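Local coordinates for aminopeptidase N family protein (Idiomarina loihiensis L2TR, PDB 4FGM) that probably acts as a zinc-dependent aminopeptidase of the M61 family and binds maleic acid in a pocket beside its zinc ion, at residues T336-V340 / A378-L382; V351-S355 / I373-Y377. One frame throughout, in Å; residues are numbered along the deposited sequence.

Interaction 1 of 2, residues T336-V340 / A378-L382; sequences TLSRV and AKGAL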
ATOM      1  N   THR A 336     -10.972  -7.794  -8.162  1.00 51.92           N
ATOM      2  CA  THR A 336     -10.352  -8.474  -7.033  1.00 50.81           C
ATOM      3  C   THR A 336     -10.619  -9.970  -7.097  1.00 54.87           C
ATOM      4  O   THR A 336      -9.713 -10.789  -6.912  1.00 51.78           O
ATOM      5  CB  THR A 336     -10.897  -7.943  -5.688  1.00 52.86           C
ATOM      6  OG1 THR A 336     -10.621  -6.542  -5.570  1.00 54.97           O
ATOM      7  CG2 THR A 336     -10.252  -8.680  -4.527  1.00 49.48           C
ATOM      8  N   LEU A 337     -11.872 -10.326  -7.356  1.00 60.12           N
ATOM      9  CA  LEU A 337     -12.249 -11.729  -7.434  1.00 54.56           C
ATOM     10  C   LEU A 337     -11.444 -12.427  -8.526  1.00 54.96           C
ATOM     11  O   LEU A 337     -10.870 -13.493  -8.303  1.00 55.23           O
ATOM     12  CB  LEU A 337     -13.750 -11.856  -7.707  1.00 57.36           C
ATOM     13  CG  LEU A 337     -14.354 -13.256  -7.584  1.00 62.45           C
ATOM     14  CD1 LEU A 337     -13.930 -13.891  -6.273  1.00 60.85           C
ATOM     15  CD2 LEU A 337     -15.869 -13.165  -7.671  1.00 65.70           C
ATOM     16  N   SER A 338     -11.387 -11.807  -9.699  1.00 54.13           N
ATOM     17  CA  SER A 338     -10.657 -12.366 -10.831  1.00 59.16           C
ATOM     18  C   SER A 338      -9.167 -12.560 -10.554  1.00 60.30           C
ATOM     19  O   SER A 338      -8.576 -13.556 -10.965  1.00 57.96           O
ATOM     20  CB  SER A 338     -10.828 -11.471 -12.059  1.00 58.66           C
ATOM     21  OG  SER A 338     -12.196 -11.300 -12.371  1.00 62.61           O
ATOM     22  N   ARG A 339      -8.557 -11.612  -9.856  1.00 55.64           N
ATOM     23  CA  ARG A 339      -7.136 -11.714  -9.560  1.00 59.39           C
ATOM     24  C   ARG A 339      -6.813 -12.873  -8.625  1.00 56.72           C
ATOM     25  O   ARG A 339      -5.841 -13.592  -8.836  1.00 59.38           O
ATOM     26  CB  ARG A 339      -6.617 -10.402  -8.964  1.00 66.04           C
ATOM     27  CG  ARG A 339      -6.748  -9.202  -9.897  1.00 75.16           C
ATOM     28  CD  ARG A 339      -5.901  -8.043  -9.403  1.00 79.03           C
ATOM     29  NE  ARG A 339      -6.208  -7.695  -8.019  1.00 89.06           N
ATOM     30  CZ  ARG A 339      -7.065  -6.746  -7.651  1.00 88.67           C
ATOM     31  NH1 ARG A 339      -7.707  -6.035  -8.570  1.00 89.96           N
ATOM     32  NH2 ARG A 339      -7.279  -6.508  -6.362  1.00 80.36           N
ATOM     33  N   VAL A 340      -7.623 -13.060  -7.591  1.00 50.58           N
ATOM     34  CA  VAL A 340      -7.376 -14.143  -6.652  1.00 48.04           C
ATOM     35  C   VAL A 340      -7.523 -15.499  -7.333  1.00 49.23           C
ATOM     36  O   VAL A 340      -6.694 -16.390  -7.135  1.00 48.03           O
ATOM     37  CB  VAL A 340      -8.354 -14.087  -5.453  1.00 52.96           C
ATOM     38  CG1 VAL A 340      -8.157 -15.298  -4.558  1.00 49.04           C
ATOM     39  CG2 VAL A 340      -8.128 -12.808  -4.662  1.00 50.69           C
ATOM     40  N   ALA A 378      -5.705  -9.065  -1.546  1.00 47.40           N
ATOM     41  CA  ALA A 378      -6.854  -9.480  -2.350  1.00 42.34           C
ATOM     42  C   ALA A 378      -7.707 -10.565  -1.706  1.00 47.22           C
ATOM     43  O   ALA A 378      -8.926 -10.416  -1.607  1.00 48.73           O
ATOM     44  CB  ALA A 378      -6.387  -9.929  -3.732  1.00 41.01           C
ATOM     45  N   LYS A 379      -7.085 -11.656  -1.267  1.00 45.62           N
ATOM     46  CA  LYS A 379      -7.868 -12.708  -0.641  1.00 44.52           C
ATOM     47  C   LYS A 379      -8.423 -12.234   0.704  1.00 47.93           C
ATOM     48  O   LYS A 379      -9.516 -12.633   1.111  1.00 48.95           O
ATOM     49  CB  LYS A 379      -7.049 -13.985  -0.457  1.00 39.05           C
ATOM     50  CG  LYS A 379      -7.932 -15.159  -0.068  1.00 46.96           C
ATOM     51  CD  LYS A 379      -7.199 -16.483  -0.041  1.00 46.70           C
ATOM     52  CE  LYS A 379      -8.174 -17.609   0.298  1.00 51.38           C
ATOM     53  NZ  LYS A 379      -7.523 -18.951   0.289  1.00 51.74           N
ATOM     54  N   GLY A 380      -7.671 -11.380   1.390  1.00 47.27           N
ATOM     55  CA  GLY A 380      -8.151 -10.857   2.656  1.00 42.40           C
ATOM     56  C   GLY A 380      -9.396 -10.034   2.370  1.00 47.15           C
ATOM     57  O   GLY A 380     -10.349 -10.012   3.151  1.00 46.90           O
ATOM     58  N   ALA A 381      -9.396  -9.362   1.225  1.00 46.31           N
ATOM     59  CA  ALA A 381     -10.527  -8.538   0.839  1.00 46.61           C
ATOM     60  C   ALA A 381     -11.754  -9.407   0.593  1.00 43.92           C
ATOM     61  O   ALA A 381     -12.870  -9.028   0.947  1.00 52.22           O
ATOM     62  CB  ALA A 381     -10.188  -7.735  -0.409  1.00 47.23           C
ATOM     63  N   LEU A 382     -11.549 -10.572  -0.014  1.00 46.49           N
ATOM     64  CA  LEU A 382     -12.659 -11.470  -0.286  1.00 49.54           C
ATOM     65  C   LEU A 382     -13.169 -12.091   1.022  1.00 53.35           C
ATOM     66  O   LEU A 382     -14.363 -12.372   1.168  1.00 51.71           O
ATOM     67  CB  LEU A 382     -12.236 -12.552  -1.283  1.00 50.77           C
ATOM     68  CG  LEU A 382     -11.846 -12.017  -2.666  1.00 54.64           C
ATOM     69  CD1 LEU A 382     -11.503 -13.175  -3.582  1.00 54.73           C
ATOM     70  CD2 LEU A 382     -12.987 -11.206  -3.255  1.00 51.41           C
TER
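L382 drives its isobutyl group into the side of helix 326-342, where it meets V340, L337 and T336, and with V340 and A378 it accounts for most of the 302 Å² buried here. The short helical segments approach to 9.3 Å between axes, with an angle of 124° between their N-to-C directions. The contact lies within the M61 peptidase region, the side chain of A381 about 11 Å from the zinc ion. V340 and L382 reach toward each other tip to tip: CG2 of V340 lies 3.6 Å from CD1 of L382. The same V340 CG2 sits 3.5 Å from CB of A378, the closest apolar contact between the two segments, so one methyl bridges two residues a helical turn apart. CG1 of V340 stands anti to the backbone N (chi1 175°), which leaves CG2 beside that nitrogen and facing A378.

L337 points its CB away from the partner helix, yet the side chains of L337 and L382 cross at about a right angle, and the end of L337 comes back far enough to put its CD1 3.7 Å from CD1 of L382. T336 and L382 slide past each other in opposite directions, with CG2 of T336 3.9 Å from CD2 of L382 and 3.6 Å from the carbonyl O of A378. The hydroxyl OG1 of T336 is turned back to its own helix, bonding to L332 O, which leaves the methyl for the interface. Were L382 cut back to an alanine here, T336, L337 and V340 would probably lose the leucine methyls they share, leaving a gap between the helices and V340 leaning mainly on A378.

Between these segments, the start of helix 378-394 is therefore held against helix 326-342 by methyl packing.

Interaction 2 of 2, residues V351-S355 / I373-Y377; sequences VTESS and IVSYY. With MAE (maleic acid), chain B.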
ATOM      1  N   VAL A 351      -3.494 -17.760   3.186  1.00 45.75           N
ATOM      2  CA  VAL A 351      -3.435 -16.318   3.384  1.00 38.59           C
ATOM      3  C   VAL A 351      -2.606 -15.923   4.611  1.00 45.98           C
ATOM      4  O   VAL A 351      -1.884 -14.920   4.585  1.00 44.81           O
ATOM      5  CB  VAL A 351      -4.861 -15.715   3.491  1.00 49.34           C
ATOM      6  CG1 VAL A 351      -5.446 -15.971   4.870  1.00 42.32           C
ATOM      7  CG2 VAL A 351      -4.823 -14.231   3.180  1.00 50.95           C
ATOM      8  N   THR A 352      -2.697 -16.712   5.679  1.00 45.02           N
ATOM      9  CA  THR A 352      -1.941 -16.413   6.887  1.00 44.15           C
ATOM     10  C   THR A 352      -0.461 -16.669   6.651  1.00 45.86           C
ATOM     11  O   THR A 352       0.398 -15.953   7.170  1.00 43.85           O
ATOM     12  CB  THR A 352      -2.415 -17.265   8.083  1.00 45.70           C
ATOM     13  OG1 THR A 352      -2.490 -18.645   7.698  1.00 45.45           O
ATOM     14  CG2 THR A 352      -3.773 -16.787   8.557  1.00 41.34           C
ATOM     15  N   GLU A 353      -0.170 -17.701   5.869  1.00 41.97           N
ATOM     16  CA  GLU A 353       1.208 -18.047   5.537  1.00 41.35           C
ATOM     17  C   GLU A 353       1.823 -16.905   4.721  1.00 45.92           C
ATOM     18  O   GLU A 353       2.978 -16.542   4.920  1.00 50.56           O
ATOM     19  CB  GLU A 353       1.235 -19.358   4.740  1.00 45.60           C
ATOM     20  CG  GLU A 353       2.594 -19.768   4.217  1.00 61.18           C
ATOM     21  CD  GLU A 353       2.533 -21.053   3.402  1.00 70.84           C
ATOM     22  OE1 GLU A 353       1.404 -21.534   3.128  1.00 65.57           O
ATOM     23  OE2 GLU A 353       3.612 -21.574   3.030  1.00 68.36           O
ATOM     24  N   SER A 354       1.032 -16.332   3.817  1.00 41.18           N
ATOM     25  CA  SER A 354       1.487 -15.230   2.975  1.00 46.45           C
ATOM     26  C   SER A 354       1.827 -13.995   3.817  1.00 44.00           C
ATOM     27  O   SER A 354       2.819 -13.305   3.553  1.00 35.41           O
ATOM     28  CB  SER A 354       0.411 -14.875   1.942  1.00 41.01           C
ATOM     29  OG  SER A 354       0.825 -13.812   1.104  1.00 41.87           O
ATOM     30  N   SER A 355       0.998 -13.719   4.823  1.00 40.28           N
ATOM     31  CA  SER A 355       1.217 -12.582   5.710  1.00 44.08           C
ATOM     32  C   SER A 355       2.522 -12.800   6.468  1.00 51.16           C
ATOM     33  O   SER A 355       3.370 -11.907   6.559  1.00 47.01           O
ATOM     34  CB  SER A 355       0.059 -12.464   6.706  1.00 45.44           C
ATOM     35  OG  SER A 355       0.330 -11.521   7.732  1.00 48.96           O
ATOM     36  N   ILE A 373       2.218 -17.940  -4.789  1.00 38.67           N
ATOM     37  CA  ILE A 373       1.779 -17.234  -3.590  1.00 40.71           C
ATOM     38  C   ILE A 373       0.365 -16.708  -3.749  1.00 44.42           C
ATOM     39  O   ILE A 373      -0.217 -16.766  -4.831  1.00 45.31           O
ATOM     40  CB  ILE A 373       2.703 -16.033  -3.237  1.00 44.54           C
ATOM     41  CG1 ILE A 373       2.502 -14.901  -4.237  1.00 44.67           C
ATOM     42  CG2 ILE A 373       4.163 -16.470  -3.218  1.00 42.66           C
ATOM     43  CD1 ILE A 373       3.231 -13.625  -3.854  1.00 46.90           C
ATOM     44  N   VAL A 374      -0.198 -16.211  -2.657  1.00 42.99           N
ATOM     45  CA  VAL A 374      -1.538 -15.650  -2.699  1.00 41.74           C
ATOM     46  C   VAL A 374      -1.442 -14.264  -2.067  1.00 45.64           C
ATOM     47  O   VAL A 374      -0.570 -14.021  -1.240  1.00 43.24           O
ATOM     48  CB  VAL A 374      -2.543 -16.541  -1.926  1.00 44.48           C
ATOM     49  CG1 VAL A 374      -2.260 -16.493  -0.428  1.00 45.35           C
ATOM     50  CG2 VAL A 374      -3.971 -16.100  -2.240  1.00 50.76           C
ATOM     51  N   SER A 375      -2.317 -13.352  -2.468  1.00 43.40           N
ATOM     52  CA  SER A 375      -2.289 -11.995  -1.934  1.00 45.80           C
ATOM     53  C   SER A 375      -3.132 -11.874  -0.672  1.00 48.24           C
ATOM     54  O   SER A 375      -4.344 -12.115  -0.701  1.00 46.07           O
ATOM     55  CB  SER A 375      -2.805 -11.010  -2.989  1.00 43.65           C
ATOM     56  OG  SER A 375      -2.805  -9.676  -2.507  1.00 44.19           O
ATOM     57  N   TYR A 376      -2.500 -11.511   0.441  1.00 45.60           N
ATOM     58  CA  TYR A 376      -3.247 -11.348   1.682  1.00 44.33           C
ATOM     59  C   TYR A 376      -4.073 -10.074   1.579  1.00 44.93           C
ATOM     60  O   TYR A 376      -4.968  -9.828   2.392  1.00 44.22           O
ATOM     61  CB  TYR A 376      -2.312 -11.318   2.899  1.00 47.17           C
ATOM     62  CG  TYR A 376      -1.144 -10.356   2.821  1.00 47.77           C
ATOM     63  CD1 TYR A 376      -1.315  -8.992   3.072  1.00 44.94           C
ATOM     64  CD2 TYR A 376       0.146 -10.822   2.534  1.00 44.90           C
ATOM     65  CE1 TYR A 376      -0.230  -8.115   3.046  1.00 42.57           C
ATOM     66  CE2 TYR A 376       1.238  -9.954   2.504  1.00 45.20           C
ATOM     67  CZ  TYR A 376       1.042  -8.603   2.763  1.00 46.97           C
ATOM     68  OH  TYR A 376       2.116  -7.745   2.740  1.00 43.92           O
ATOM     69  N   TYR A 377      -3.782  -9.275   0.554  1.00 45.72           N
ATOM     70  CA  TYR A 377      -4.526  -8.048   0.296  1.00 47.17           C
ATOM     71  C   TYR A 377      -5.834  -8.442  -0.375  1.00 49.25           C
ATOM     72  O   TYR A 377      -6.920  -8.190   0.146  1.00 50.54           O
ATOM     73  CB  TYR A 377      -3.768  -7.137  -0.673  1.00 49.43           C
ATOM     74  CG  TYR A 377      -2.697  -6.282  -0.059  1.00 52.38           C
ATOM     75  CD1 TYR A 377      -3.012  -5.069   0.555  1.00 55.83           C
ATOM     76  CD2 TYR A 377      -1.360  -6.665  -0.117  1.00 54.70           C
ATOM     77  CE1 TYR A 377      -2.017  -4.256   1.091  1.00 53.63           C
ATOM     78  CE2 TYR A 377      -0.360  -5.861   0.416  1.00 58.61           C
ATOM     79  CZ  TYR A 377      -0.698  -4.659   1.013  1.00 57.20           C
ATOM     80  OH  TYR A 377       0.288  -3.849   1.503  1.00 64.97           O
TER
HETATM   81  C1  MAE B 601      -0.242  -0.491   2.424  1.00101.44           C
HETATM   82  O1  MAE B 601      -0.144  -1.674   2.905  1.00105.83           O
HETATM   83  O2  MAE B 601      -0.902   0.355   3.070  1.00 98.85           O
HETATM   84  C2  MAE B 601       0.475  -0.198   1.163  1.00101.18           C
HETATM   85  C3  MAE B 601       1.771  -0.052   0.898  1.00101.86           C
HETATM   86  C4  MAE B 601       2.872  -0.159   1.849  1.00104.55           C
HETATM   87  O3  MAE B 601       2.768  -0.365   3.073  1.00112.39           O
HETATM   88  O4  MAE B 601       4.005  -0.067   1.332  1.00 99.53           O
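V351 and Y376 bring the two backbones to 5.3 Å between CA atoms, where the first turn of helix 351-356 lies against the irregular segment that leads into helix 378-394. The polar link is made by S354, whose hydroxyl OG donates to the carbonyl O of V374 over 2.7 Å. The bond approaches nearly end-on, with a C=O...donor angle of 163°. S354 reaches this carbonyl because its chi1 of -180° sets OG opposite the backbone N, carrying it off the helix, and CB follows to 3.9 Å from CG1 of V374.

Y376 has the most surface buried by the contact. The S354 hydroxyl lies at the edge of its ring, near the ring plane, with OG 3.4 Å from CD2; CA of S355 approaches the same CD2 obliquely at 3.8 Å. V351 crosses Y376 at about a right angle, its CG2 3.6 Å from CA of Y376. F362 also meets the Y376 ring, with planes inclined at about 40°, and L303 and A358 touch its side chain, which lies about 4 Å from that of the zinc ligand E307.

Y377 turns away from helix 351-356. Its OH donates to O1 of maleic acid at 2.6 Å, with O1 in the plane of the ring at its edge. Just before it in the chain, S375 OG accepts a weak capping bond from Y377 N and a further bond from A378 N, at the entry to helix 378-394.

The short serine bond and the packed Y376 ring thus probably help to hold the backbone just ahead of Y377, whose OH reaches the maleate.

Both interactions are largely buried and belong to the M61 peptidase region, their centres 11 Å apart. R339 forms an exposed edge of interaction 1, whereas no touching residue of interaction 2 is exposed. They share the beginning of helix 378-394: interaction 2 holds the residues leading into it, and interaction 1 packs its first turn. K379 connects them, its CD lying 3.9 Å from CG2 of V374, while its NZ hydrogen-bonds to E448 O. Interaction 1, between two regular helices, is apolar across its segments and lies farther from the zinc; interaction 2, between a short helix and an irregular segment, adds a serine-to-carbonyl bond and a tyrosine ring, and extends through Y377 to the bound maleate.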